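Local atomic coordinates of malonyl acyl carrier protein transacylase (Streptococcus pneumoniae, PDB entry 3IM8), a protein that probably catalyses transfer of the malonyl group from malonyl-CoA to holo acyl carrier protein, yielding malonyl-ACP for fatty acid synthesis. Residues M85-S90 with G259-A264; N160-I165 with R253-I258; F219-C224 with M235-I240; G228-A233 with T245-E250. All coordinates share one frame; numbering follows the deposited sequence.

Interaction 1 (M85-S90 with G259-A264); sequences MVAGLS and GVMQEA. With ACT (acetate ion), chain B.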
loop_
_atom_site.group_PDB
_atom_site.type_symbol
_atom_site.label_atom_id
_atom_site.label_comp_id
_atom_site.label_asym_id
_atom_site.label_seq_id
_atom_site.Cartn_x
_atom_site.Cartn_y
_atom_site.Cartn_z
ATOM N N MET A 85 -16.236 -1.999 -3.245
ATOM C CA MET A 85 -15.141 -1.148 -3.761
ATOM C C MET A 85 -13.852 -1.592 -3.085
ATOM O O MET A 85 -13.897 -2.109 -1.966
ATOM C CB MET A 85 -15.359 0.350 -3.442
ATOM C CG MET A 85 -16.639 0.936 -3.974
ATOM S SD MET A 85 -16.735 2.735 -3.853
ATOM C CE MET A 85 -15.350 3.229 -4.807
ATOM N N VAL A 86 -12.714 -1.371 -3.738
ATOM C CA VAL A 86 -11.408 -1.679 -3.140
ATOM C C VAL A 86 -10.412 -0.529 -3.273
ATOM O O VAL A 86 -10.596 0.332 -4.093
ATOM C CB VAL A 86 -10.756 -2.962 -3.726
ATOM C CG1 VAL A 86 -11.651 -4.192 -3.495
ATOM C CG2 VAL A 86 -10.407 -2.778 -5.225
ATOM N N ALA A 87 -9.327 -0.589 -2.484
ATOM C CA ALA A 87 -8.182 0.305 -2.563
ATOM C C ALA A 87 -7.104 -0.419 -1.747
ATOM O O ALA A 87 -7.412 -1.336 -0.965
ATOM C CB ALA A 87 -8.506 1.686 -1.913
ATOM N N GLY A 88 -5.856 -0.015 -1.919
ATOM C CA GLY A 88 -4.756 -0.624 -1.158
ATOM C C GLY A 88 -3.611 0.371 -1.113
ATOM O O GLY A 88 -3.477 1.198 -2.025
ATOM N N LEU A 89 -2.793 0.298 -0.062
ATOM C CA LEU A 89 -1.702 1.254 0.129
ATOM C C LEU A 89 -0.499 0.832 -0.679
ATOM O O LEU A 89 0.180 -0.141 -0.341
ATOM C CB LEU A 89 -1.322 1.392 1.613
ATOM C CG LEU A 89 -0.151 2.297 1.997
ATOM C CD1 LEU A 89 -0.610 3.735 1.940
ATOM C CD2 LEU A 89 0.407 1.922 3.423
ATOM N N SER A 90 -0.228 1.514 -1.742
ATOM C CA SER A 90 0.962 1.324 -2.595
ATOM C C SER A 90 1.108 -0.017 -3.178
ATOM O O SER A 90 0.524 -0.291 -4.091
ATOM C CB SER A 90 2.258 1.774 -1.869
ATOM O OG SER A 90 3.309 1.945 -2.629
ATOM N N GLY A 259 -12.520 9.398 1.217
ATOM C CA GLY A 259 -13.627 10.338 0.864
ATOM C C GLY A 259 -14.437 9.997 -0.394
ATOM O O GLY A 259 -15.650 10.110 -0.387
ATOM N N VAL A 260 -13.772 9.580 -1.479
ATOM C CA VAL A 260 -14.437 8.981 -2.624
ATOM C C VAL A 260 -15.286 7.740 -2.251
ATOM O O VAL A 260 -16.428 7.591 -2.752
ATOM C CB VAL A 260 -13.421 8.618 -3.769
ATOM C CG1 VAL A 260 -14.055 7.704 -4.835
ATOM C CG2 VAL A 260 -12.852 9.902 -4.425
ATOM N N MET A 261 -14.756 6.837 -1.416
ATOM C CA MET A 261 -15.576 5.707 -0.999
ATOM C C MET A 261 -16.794 6.145 -0.128
ATOM O O MET A 261 -17.886 5.663 -0.326
ATOM C CB MET A 261 -14.738 4.615 -0.291
ATOM C CG MET A 261 -13.581 4.124 -1.112
ATOM S SD MET A 261 -12.504 3.126 -0.122
ATOM C CE MET A 261 -12.179 1.796 -1.222
ATOM N N GLN A 262 -16.605 7.042 0.830
ATOM C CA GLN A 262 -17.752 7.572 1.623
ATOM C C GLN A 262 -18.797 8.258 0.740
ATOM O O GLN A 262 -19.987 7.983 0.887
ATOM C CB GLN A 262 -17.294 8.491 2.763
ATOM C CG GLN A 262 -16.307 7.758 3.635
ATOM C CD GLN A 262 -16.073 8.442 4.919
ATOM O OE1 GLN A 262 -15.355 9.429 4.975
ATOM N NE2 GLN A 262 -16.702 7.926 5.984
ATOM N N GLU A 263 -18.359 9.084 -0.208
ATOM C CA GLU A 263 -19.289 9.586 -1.245
ATOM C C GLU A 263 -19.957 8.487 -2.081
ATOM O O GLU A 263 -21.118 8.658 -2.464
ATOM C CB GLU A 263 -18.628 10.606 -2.174
ATOM C CG GLU A 263 -18.475 11.994 -1.588
ATOM C CD GLU A 263 -19.825 12.768 -1.460
ATOM O OE1 GLU A 263 -20.073 13.287 -0.347
ATOM O OE2 GLU A 263 -20.622 12.840 -2.438
ATOM N N ALA A 264 -19.275 7.362 -2.362
ATOM C CA ALA A 264 -19.929 6.294 -3.150
ATOM C C ALA A 264 -20.898 5.554 -2.277
ATOM O O ALA A 264 -21.472 4.531 -2.688
ATOM C CB ALA A 264 -18.919 5.315 -3.770
HETATM C C ACT B . 5.691 1.009 -1.007
HETATM O O ACT B . 5.481 2.208 -1.437
HETATM O OXT ACT B . 5.539 -0.080 -1.789
HETATM C CH3 ACT B . 6.109 1.048 0.451
#
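M261 drives its terminal methyl into a shallow hollow on strand 85-88, while M85 reaches back the other way beside it. The hollow is formed by three consecutive residues. Its floor is the V86 backbone, whose C atom lies 3.6 Å from M261 CE. Its walls are the side chains of M85 and A87, both directed at the helix, with A87 CB 3.7 Å from the same methyl. The return bump is M85. Its chain runs out straight through chi2 and then bends at chi3 (60°), which turns CE in toward M261 CG, 4.2 Å away, and leaves SD on the outer side, 3.4 Å from A264 CB. The two methionines thus run side by side, head to tail, and A264, where the chain leaves the helix, closes the outer end of the contact. Strand and helix segments run nearly antiparallel (172°) with their axes 10.1 Å apart, a gap that these long side chains span.

Beyond the packing, the strand passes through G88 into the tight turn at S90, the predicted nucleophile. A positive phi there (59°) is consistent with a nucleophile elbow. An acetate, probably from the crystallisation liquor, lies beside S90 OG and is also bonded by H199 and R115; the very short approach of S90 OG to the ion is doubtful in detail.

Strand 85-88 borders the four-stranded parallel sheet, pairing with strand 4-8 through F6 and F8. Helix 254-263 packs on this sheet, with M261 also touching A5 and L7 of strand 4-8 and F269 of strand 268-272.

Interaction 2 (N160-I165 with R253-I258); sequences NTPAQI and RFYESI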
loop_
_atom_site.group_PDB
_atom_site.type_symbol
_atom_site.label_atom_id
_atom_site.label_comp_id
_atom_site.label_asym_id
_atom_site.label_seq_id
_atom_site.Cartn_x
_atom_site.Cartn_y
_atom_site.Cartn_z
ATOM N N ASN A 160 -1.849 10.505 4.455
ATOM C CA ASN A 160 -2.559 9.483 5.264
ATOM C C ASN A 160 -3.883 9.954 5.886
ATOM O O ASN A 160 -4.930 9.317 5.686
ATOM C CB ASN A 160 -1.627 8.831 6.324
ATOM C CG ASN A 160 -0.340 8.252 5.728
ATOM O OD1 ASN A 160 -0.307 7.776 4.589
ATOM N ND2 ASN A 160 0.727 8.247 6.533
ATOM N N THR A 161 -3.820 11.026 6.670
ATOM C CA THR A 161 -4.989 11.713 7.242
ATOM C C THR A 161 -4.812 13.241 7.057
ATOM O O THR A 161 -3.707 13.680 6.703
ATOM C CB THR A 161 -5.181 11.377 8.744
ATOM O OG1 THR A 161 -4.234 12.111 9.525
ATOM C CG2 THR A 161 -4.975 9.829 9.006
ATOM N N PRO A 162 -5.895 14.047 7.257
ATOM C CA PRO A 162 -5.692 15.506 7.182
ATOM C C PRO A 162 -4.648 16.014 8.205
ATOM O O PRO A 162 -4.066 17.110 8.028
ATOM C CB PRO A 162 -7.085 16.078 7.478
ATOM C CG PRO A 162 -8.068 14.983 7.022
ATOM C CD PRO A 162 -7.331 13.689 7.420
ATOM N N ALA A 163 -4.360 15.206 9.229
ATOM C CA ALA A 163 -3.344 15.585 10.250
ATOM C C ALA A 163 -2.111 14.644 10.296
ATOM O O ALA A 163 -1.457 14.485 11.318
ATOM C CB ALA A 163 -4.000 15.753 11.617
ATOM N N GLN A 164 -1.839 13.991 9.174
ATOM C CA GLN A 164 -0.745 13.032 9.109
ATOM C C GLN A 164 -0.238 12.905 7.683
ATOM O O GLN A 164 -0.783 12.143 6.885
ATOM C CB GLN A 164 -1.195 11.667 9.630
ATOM C CG GLN A 164 -0.152 10.946 10.469
ATOM C CD GLN A 164 0.716 10.015 9.645
ATOM O OE1 GLN A 164 1.452 10.455 8.761
ATOM N NE2 GLN A 164 0.634 8.722 9.931
ATOM N N ILE A 165 0.806 13.661 7.366
ATOM C CA ILE A 165 1.347 13.664 6.016
ATOM C C ILE A 165 2.843 13.423 6.057
ATOM O O ILE A 165 3.580 14.141 6.745
ATOM C CB ILE A 165 1.019 15.032 5.293
ATOM C CG1 ILE A 165 -0.505 15.069 5.015
ATOM C CG2 ILE A 165 1.855 15.184 3.991
ATOM C CD1 ILE A 165 -1.117 16.414 4.712
ATOM N N ARG A 253 -2.528 9.198 -2.017
ATOM C CA ARG A 253 -3.521 10.113 -1.467
ATOM C C ARG A 253 -4.596 9.263 -0.810
ATOM O O ARG A 253 -5.656 8.980 -1.409
ATOM C CB ARG A 253 -4.074 11.052 -2.554
ATOM C CG ARG A 253 -3.039 11.995 -3.097
ATOM C CD ARG A 253 -3.626 12.948 -4.174
ATOM N NE ARG A 253 -2.606 13.908 -4.627
ATOM C CZ ARG A 253 -2.298 15.074 -4.020
ATOM N NH1 ARG A 253 -2.934 15.489 -2.911
ATOM N NH2 ARG A 253 -1.330 15.835 -4.525
ATOM N N PHE A 254 -4.290 8.822 0.418
ATOM C CA PHE A 254 -5.161 7.867 1.098
ATOM C C PHE A 254 -6.485 8.503 1.563
ATOM O O PHE A 254 -7.541 7.976 1.240
ATOM C CB PHE A 254 -4.441 7.135 2.262
ATOM C CG PHE A 254 -5.274 6.021 2.881
ATOM C CD1 PHE A 254 -5.876 6.200 4.130
ATOM C CD2 PHE A 254 -5.467 4.807 2.195
ATOM C CE1 PHE A 254 -6.629 5.206 4.707
ATOM C CE2 PHE A 254 -6.264 3.781 2.735
ATOM C CZ PHE A 254 -6.847 3.974 4.013
ATOM N N TYR A 255 -6.440 9.626 2.290
ATOM C CA TYR A 255 -7.695 10.156 2.877
ATOM C C TYR A 255 -8.676 10.627 1.827
ATOM O O TYR A 255 -9.881 10.462 1.986
ATOM C CB TYR A 255 -7.471 11.208 3.978
ATOM C CG TYR A 255 -6.761 12.499 3.592
ATOM C CD1 TYR A 255 -5.417 12.703 3.928
ATOM C CD2 TYR A 255 -7.451 13.536 2.937
ATOM C CE1 TYR A 255 -4.760 13.891 3.615
ATOM C CE2 TYR A 255 -6.811 14.727 2.615
ATOM C CZ TYR A 255 -5.465 14.896 2.962
ATOM O OH TYR A 255 -4.823 16.051 2.654
ATOM N N GLU A 256 -8.142 11.178 0.729
ATOM C CA GLU A 256 -8.996 11.586 -0.392
ATOM C C GLU A 256 -9.678 10.384 -0.985
ATOM O O GLU A 256 -10.850 10.465 -1.354
ATOM C CB GLU A 256 -8.171 12.236 -1.477
ATOM C CG GLU A 256 -7.674 13.618 -1.095
ATOM C CD GLU A 256 -6.578 14.051 -2.025
ATOM O OE1 GLU A 256 -5.431 14.327 -1.510
ATOM O OE2 GLU A 256 -6.882 14.044 -3.258
ATOM N N SER A 257 -8.940 9.274 -1.089
ATOM C CA SER A 257 -9.515 8.013 -1.549
ATOM C C SER A 257 -10.645 7.498 -0.625
ATOM O O SER A 257 -11.646 6.961 -1.112
ATOM C CB SER A 257 -8.421 6.949 -1.706
ATOM O OG SER A 257 -7.454 7.416 -2.619
ATOM N N ILE A 258 -10.462 7.624 0.689
ATOM C CA ILE A 258 -11.494 7.222 1.658
ATOM C C ILE A 258 -12.739 8.120 1.508
ATOM O O ILE A 258 -13.880 7.654 1.657
ATOM C CB ILE A 258 -10.999 7.277 3.122
ATOM C CG1 ILE A 258 -9.851 6.296 3.398
ATOM C CG2 ILE A 258 -12.176 6.934 4.079
ATOM C CD1 ILE A 258 -10.233 4.813 3.240
#
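Y255 lays its ring against the backbone of T161 and P162, and its chi1 of 62°, with CG between the backbone N and the carbonyl carbon, is what swings the ring off the first turn of helix 254-263 onto them. P162 N hangs 3.6 Å over the plane of the ring, nearer its rim than its centre, with N160 C in plane at the edge. T161 C meets Y255 CD1 obliquely at 3.2 Å. F254 takes another course: CG is anti to its backbone N (chi1 -173°), and the ring turns its CD1 edge to N160 O, 3.6 Å away and in the ring plane, while I258 CG1 covers a face.

The surface receiving the two rings is a hairpin end held by its own bonds. T161 to Q164 form a type I turn, N160 and T161 opposite Q164 make a classic bulge, and T161 OG1 accepts from A163 N at 3.1 Å in an ST turn.

Strands 154-161 and 164-169 belong to the five-stranded mixed sheet. Between the two segments the contact is carried by aromatic carbon against peptide and proline, which implies cohesion through shape and dispersion; a backbone bond of F254 to Y159 ties the helix start to strand 154-161 as well.

Interaction 3 (F219-C224 with M235-I240); sequences FSDFTC and MQKEDI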
loop_
_atom_site.group_PDB
_atom_site.type_symbol
_atom_site.label_atom_id
_atom_site.label_comp_id
_atom_site.label_asym_id
_atom_site.label_seq_id
_atom_site.Cartn_x
_atom_site.Cartn_y
_atom_site.Cartn_z
ATOM N N PHE A 219 -4.311 -6.438 -18.725
ATOM C CA PHE A 219 -5.317 -6.257 -17.686
ATOM C C PHE A 219 -6.705 -6.641 -18.235
ATOM O O PHE A 219 -6.871 -6.634 -19.462
ATOM C CB PHE A 219 -5.244 -4.833 -17.104
ATOM C CG PHE A 219 -3.931 -4.543 -16.395
ATOM C CD1 PHE A 219 -2.906 -3.891 -17.045
ATOM C CD2 PHE A 219 -3.719 -4.966 -15.087
ATOM C CE1 PHE A 219 -1.710 -3.624 -16.410
ATOM C CE2 PHE A 219 -2.516 -4.708 -14.436
ATOM C CZ PHE A 219 -1.508 -4.046 -15.110
ATOM N N SER A 220 -7.641 -7.025 -17.338
ATOM C CA SER A 220 -9.044 -7.408 -17.663
ATOM C C SER A 220 -10.005 -6.340 -17.205
ATOM O O SER A 220 -9.598 -5.343 -16.607
ATOM C CB SER A 220 -9.471 -8.704 -16.951
ATOM O OG SER A 220 -8.860 -9.878 -17.481
ATOM N N ASP A 221 -11.295 -6.573 -17.457
ATOM C CA ASP A 221 -12.363 -5.694 -16.984
ATOM C C ASP A 221 -12.430 -5.695 -15.446
ATOM O O ASP A 221 -12.255 -6.759 -14.831
ATOM C CB ASP A 221 -13.709 -6.231 -17.525
ATOM C CG ASP A 221 -13.997 -5.798 -18.969
ATOM O OD1 ASP A 221 -14.985 -6.311 -19.570
ATOM O OD2 ASP A 221 -13.271 -4.912 -19.477
ATOM N N PHE A 222 -12.690 -4.539 -14.836
ATOM C CA PHE A 222 -12.956 -4.434 -13.383
ATOM C C PHE A 222 -14.264 -5.131 -13.017
ATOM O O PHE A 222 -15.287 -4.868 -13.633
ATOM C CB PHE A 222 -13.025 -2.968 -12.917
ATOM C CG PHE A 222 -11.649 -2.290 -12.760
ATOM C CD1 PHE A 222 -11.164 -1.425 -13.740
ATOM C CD2 PHE A 222 -10.849 -2.527 -11.632
ATOM C CE1 PHE A 222 -9.921 -0.788 -13.593
ATOM C CE2 PHE A 222 -9.597 -1.896 -11.466
ATOM C CZ PHE A 222 -9.124 -1.040 -12.431
ATOM N N THR A 223 -14.247 -6.002 -12.021
ATOM C CA THR A 223 -15.472 -6.606 -11.571
ATOM C C THR A 223 -15.998 -5.802 -10.398
ATOM O O THR A 223 -17.158 -5.908 -10.015
ATOM C CB THR A 223 -15.319 -8.123 -11.341
ATOM O OG1 THR A 223 -14.283 -8.393 -10.388
ATOM C CG2 THR A 223 -14.931 -8.784 -12.693
ATOM N N CYS A 224 -15.155 -4.939 -9.847
ATOM C CA CYS A 224 -15.645 -3.994 -8.877
ATOM C C CYS A 224 -14.746 -2.737 -8.869
ATOM O O CYS A 224 -13.577 -2.815 -9.275
ATOM C CB CYS A 224 -15.771 -4.676 -7.523
ATOM S SG CYS A 224 -14.381 -4.361 -6.476
ATOM N N MET A 235 -10.509 3.883 -10.742
ATOM C CA MET A 235 -9.623 3.603 -11.863
ATOM C C MET A 235 -10.352 2.967 -13.066
ATOM O O MET A 235 -11.256 2.153 -12.902
ATOM C CB MET A 235 -8.466 2.727 -11.367
ATOM C CG MET A 235 -7.340 2.555 -12.386
ATOM S SD MET A 235 -6.008 1.574 -11.711
ATOM C CE MET A 235 -5.253 2.707 -10.635
ATOM N N GLN A 236 -9.939 3.374 -14.274
ATOM C CA GLN A 236 -10.481 2.901 -15.559
ATOM C C GLN A 236 -9.479 1.997 -16.196
ATOM O O GLN A 236 -8.296 2.217 -16.044
ATOM C CB GLN A 236 -10.819 4.067 -16.525
ATOM C CG GLN A 236 -11.613 5.262 -15.927
ATOM C CD GLN A 236 -13.027 4.845 -15.517
ATOM O OE1 GLN A 236 -13.826 4.436 -16.374
ATOM N NE2 GLN A 236 -13.344 4.926 -14.210
ATOM N N LYS A 237 -9.966 0.958 -16.884
ATOM C CA LYS A 237 -9.134 -0.147 -17.362
ATOM C C LYS A 237 -8.029 0.344 -18.280
ATOM O O LYS A 237 -6.888 -0.152 -18.213
ATOM C CB LYS A 237 -9.994 -1.221 -18.066
ATOM C CG LYS A 237 -9.250 -2.356 -18.775
ATOM C CD LYS A 237 -10.265 -3.357 -19.341
ATOM C CE LYS A 237 -9.654 -4.443 -20.213
ATOM N NZ LYS A 237 -10.724 -5.409 -20.704
ATOM N N GLU A 238 -8.353 1.334 -19.109
ATOM C CA GLU A 238 -7.445 1.775 -20.156
ATOM C C GLU A 238 -6.295 2.594 -19.567
ATOM O O GLU A 238 -5.349 2.911 -20.261
ATOM C CB GLU A 238 -8.247 2.577 -21.204
ATOM C CG GLU A 238 -8.901 3.885 -20.693
ATOM C CD GLU A 238 -10.353 3.723 -20.169
ATOM O OE1 GLU A 238 -10.934 4.774 -19.801
ATOM O OE2 GLU A 238 -10.927 2.595 -20.114
ATOM N N ASP A 239 -6.398 2.945 -18.278
ATOM C CA ASP A 239 -5.408 3.785 -17.588
ATOM C C ASP A 239 -4.522 3.046 -16.611
ATOM O O ASP A 239 -3.538 3.607 -16.168
ATOM C CB ASP A 239 -6.072 4.882 -16.731
ATOM C CG ASP A 239 -6.831 5.926 -17.556
ATOM O OD1 ASP A 239 -6.405 6.264 -18.675
ATOM O OD2 ASP A 239 -7.855 6.409 -17.045
ATOM N N ILE A 240 -4.908 1.848 -16.184
ATOM C CA ILE A 240 -4.108 1.112 -15.161
ATOM C C ILE A 240 -2.549 1.265 -15.278
ATOM O O ILE A 240 -1.900 1.683 -14.332
ATOM C CB ILE A 240 -4.518 -0.385 -15.093
ATOM C CG1 ILE A 240 -6.015 -0.528 -14.797
ATOM C CG2 ILE A 240 -3.656 -1.193 -14.073
ATOM C CD1 ILE A 240 -6.571 -1.853 -15.274
#
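I240 presents a separate branch to each of two phenylalanines. Its CG2, anti to the backbone N, stands over the centre of the F219 ring at 3.6 Å from the centroid and only 9° off the normal, a CH-pi contact over the face. The other branch ends in CD1, 3.7 Å from F219 CB and 3.9 Å from F222 CE1, approaching the second ring obliquely.

F222 and I240 reach for each other from facing sides, and the F222 ring is turned differently from that of F219. Its edge faces the backbone of the other segment, with K237 N in the ring plane, whereas M235 O stands oblique to the ring, 3.3 Å from CE1. M235 adds CB, 4.0 Å from F222 CZ.

Both segments belong to the long irregular connection between helices 204-215 and 240-247, which doubles back so that D221 and K237 come opposite each other; I240 belongs to helix 240-247. L97 of helix 92-99 touches both F222 and I240.

K237 crosses the outer side. All its torsions are close to 180°, and this extended chain passes S220 O, 3.4 Å from CD, before NZ forms a salt bridge and hydrogen bond with D221 OD2 at 2.9 Å. The ammonium arrives from above the carboxylate, 55° out of its plane.

Interaction 4 (G228-A233 with T245-E250); sequences GNTEAA and TRQVKE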
loop_
_atom_site.group_PDB
_atom_site.type_symbol
_atom_site.label_atom_id
_atom_site.label_comp_id
_atom_site.label_asym_id
_atom_site.label_seq_id
_atom_site.Cartn_x
_atom_site.Cartn_y
_atom_site.Cartn_z
ATOM N N GLY A 228 -7.919 4.535 -7.008
ATOM C CA GLY A 228 -6.462 4.539 -7.128
ATOM C C GLY A 228 -5.744 5.526 -6.233
ATOM O O GLY A 228 -6.254 6.591 -5.910
ATOM N N ASN A 229 -4.526 5.172 -5.842
ATOM C CA ASN A 229 -3.688 5.980 -4.951
ATOM C C ASN A 229 -3.329 7.353 -5.523
ATOM O O ASN A 229 -3.305 8.380 -4.811
ATOM C CB ASN A 229 -2.380 5.205 -4.677
ATOM C CG ASN A 229 -2.544 4.058 -3.665
ATOM O OD1 ASN A 229 -3.598 3.877 -2.982
ATOM N ND2 ASN A 229 -1.497 3.301 -3.542
ATOM N N THR A 230 -3.044 7.352 -6.825
ATOM C CA THR A 230 -2.426 8.512 -7.482
ATOM C C THR A 230 -3.453 9.631 -7.674
ATOM O O THR A 230 -3.243 10.778 -7.188
ATOM C CB THR A 230 -1.724 8.100 -8.808
ATOM O OG1 THR A 230 -0.844 7.007 -8.553
ATOM C CG2 THR A 230 -0.976 9.257 -9.404
ATOM N N GLU A 231 -4.585 9.268 -8.292
ATOM C CA GLU A 231 -5.603 10.256 -8.640
ATOM C C GLU A 231 -6.707 10.363 -7.601
ATOM O O GLU A 231 -7.518 11.268 -7.672
ATOM C CB GLU A 231 -6.239 9.920 -9.986
ATOM C CG GLU A 231 -5.252 9.862 -11.161
ATOM C CD GLU A 231 -4.897 11.237 -11.740
ATOM O OE1 GLU A 231 -4.167 12.050 -11.112
ATOM O OE2 GLU A 231 -5.339 11.487 -12.883
ATOM N N ALA A 232 -6.702 9.463 -6.610
ATOM C CA ALA A 232 -7.791 9.350 -5.625
ATOM C C ALA A 232 -9.119 9.344 -6.390
ATOM O O ALA A 232 -10.000 10.133 -6.104
ATOM C CB ALA A 232 -7.730 10.459 -4.616
ATOM N N ALA A 233 -9.238 8.441 -7.369
ATOM C CA ALA A 233 -10.446 8.344 -8.187
ATOM C C ALA A 233 -10.618 6.896 -8.607
ATOM O O ALA A 233 -9.658 6.111 -8.532
ATOM C CB ALA A 233 -10.305 9.255 -9.422
ATOM N N THR A 245 2.566 3.089 -13.325
ATOM C CA THR A 245 3.794 3.746 -13.674
ATOM C C THR A 245 4.052 4.985 -12.836
ATOM O O THR A 245 5.109 5.096 -12.271
ATOM C CB THR A 245 3.831 4.055 -15.155
ATOM O OG1 THR A 245 3.972 2.818 -15.841
ATOM C CG2 THR A 245 5.013 4.989 -15.489
ATOM N N ARG A 246 3.080 5.894 -12.733
ATOM C CA ARG A 246 3.225 7.127 -11.918
ATOM C C ARG A 246 3.161 6.884 -10.410
ATOM O O ARG A 246 3.800 7.601 -9.639
ATOM C CB ARG A 246 2.220 8.189 -12.337
ATOM C CG ARG A 246 2.463 8.663 -13.799
ATOM C CD ARG A 246 1.755 9.967 -14.091
ATOM N NE ARG A 246 0.310 9.804 -14.061
ATOM C CZ ARG A 246 -0.532 10.473 -13.272
ATOM N NH1 ARG A 246 -0.121 11.365 -12.390
ATOM N NH2 ARG A 246 -1.821 10.241 -13.369
ATOM N N GLN A 247 2.378 5.886 -10.000
ATOM C CA GLN A 247 2.174 5.619 -8.578
ATOM C C GLN A 247 3.469 5.557 -7.758
ATOM O O GLN A 247 3.483 6.073 -6.635
ATOM C CB GLN A 247 1.348 4.345 -8.358
ATOM C CG GLN A 247 0.958 4.068 -6.926
ATOM C CD GLN A 247 1.139 2.570 -6.582
ATOM O OE1 GLN A 247 2.140 1.939 -6.977
ATOM N NE2 GLN A 247 0.175 2.005 -5.858
ATOM N N VAL A 248 4.524 4.945 -8.306
ATOM C CA VAL A 248 5.814 4.739 -7.585
ATOM C C VAL A 248 6.590 6.060 -7.372
ATOM O O VAL A 248 7.397 6.200 -6.451
ATOM C CB VAL A 248 6.703 3.547 -8.182
ATOM C CG1 VAL A 248 5.990 2.200 -8.101
ATOM C CG2 VAL A 248 7.134 3.803 -9.625
ATOM N N LYS A 249 6.268 7.065 -8.186
ATOM C CA LYS A 249 6.975 8.340 -8.136
ATOM C C LYS A 249 6.067 9.524 -7.797
ATOM O O LYS A 249 6.519 10.655 -7.847
ATOM C CB LYS A 249 7.732 8.576 -9.477
ATOM C CG LYS A 249 6.769 8.843 -10.668
ATOM C CD LYS A 249 7.488 9.161 -11.978
ATOM C CE LYS A 249 6.602 8.717 -13.115
ATOM N NZ LYS A 249 7.008 9.394 -14.345
ATOM N N GLU A 250 4.788 9.288 -7.476
ATOM C CA GLU A 250 3.854 10.381 -7.073
ATOM C C GLU A 250 3.184 10.124 -5.696
ATOM O O GLU A 250 3.185 8.976 -5.217
ATOM C CB GLU A 250 2.810 10.599 -8.177
ATOM C CG GLU A 250 3.437 11.177 -9.421
ATOM C CD GLU A 250 2.451 11.527 -10.505
ATOM O OE1 GLU A 250 1.298 11.901 -10.213
ATOM O OE2 GLU A 250 2.862 11.440 -11.664
HETATM O O HOH W 1 0.670 7.470 -6.192
#
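T230 and Q247 bring their CA atoms to 5.5 Å where the turn of 228-233, with helical backbone angles at 229-231 but without regular helical bonding, meets helix 240-247. T230 divides its two branches. OG1, beside the backbone N (chi1 -52°), lies 3.3 Å from Q247 CA and shares a 2.8 Å hydrogen bond with a water, which can in turn donate to E250 O. CG2, anti to that N, rests over one face of the R246 guanidinium, 3.8 Å from NH1.

The same guanidinium is gripped by E250: NH1 donates to OE2 near the guanidinium plane, with an N-H...O angle of 161°, while OE1, 2.7 Å from NH1 in a salt bridge, lies farther out of that plane. E231 reaches another part of the guanidinium edge, its carboxylate turned 87° to the guanidinium, and its OE1 stays 3.7 Å from NH2, a long salt bridge.

R246 therefore stands between two acids, and its charge probably eases the repulsion between them. Q247 faces inward instead: its amide is bonded to S90 O and R115, and its backbone O to H199 ND1. The chemistry thus splits the contact, with a charged network on the outer side and, on the inner, an amide that probably helps position the predicted active-site residues.

Interactions 1 and 2 are the buried pair and use successive parts of helix 254-263: its start meets the mixed sheet in interaction 2, its end the parallel sheet in interaction 1, so one helix touches both. Interaction 1 is sulfur and methyl packing; interaction 2 sets aromatic carbon against peptide. Interactions 3 and 4 are only partly buried and alternate along the chain around helix 240-247; interaction 3 adds one salt bridge and interaction 4 a small network. Interaction 4 is tied to interactions 1 and 2 by polar contacts, the latter through N229 O, which probably accepts from R253 N at 3.0 Å. Interaction 3 touches interaction 1 merely by packing, C224 against V86.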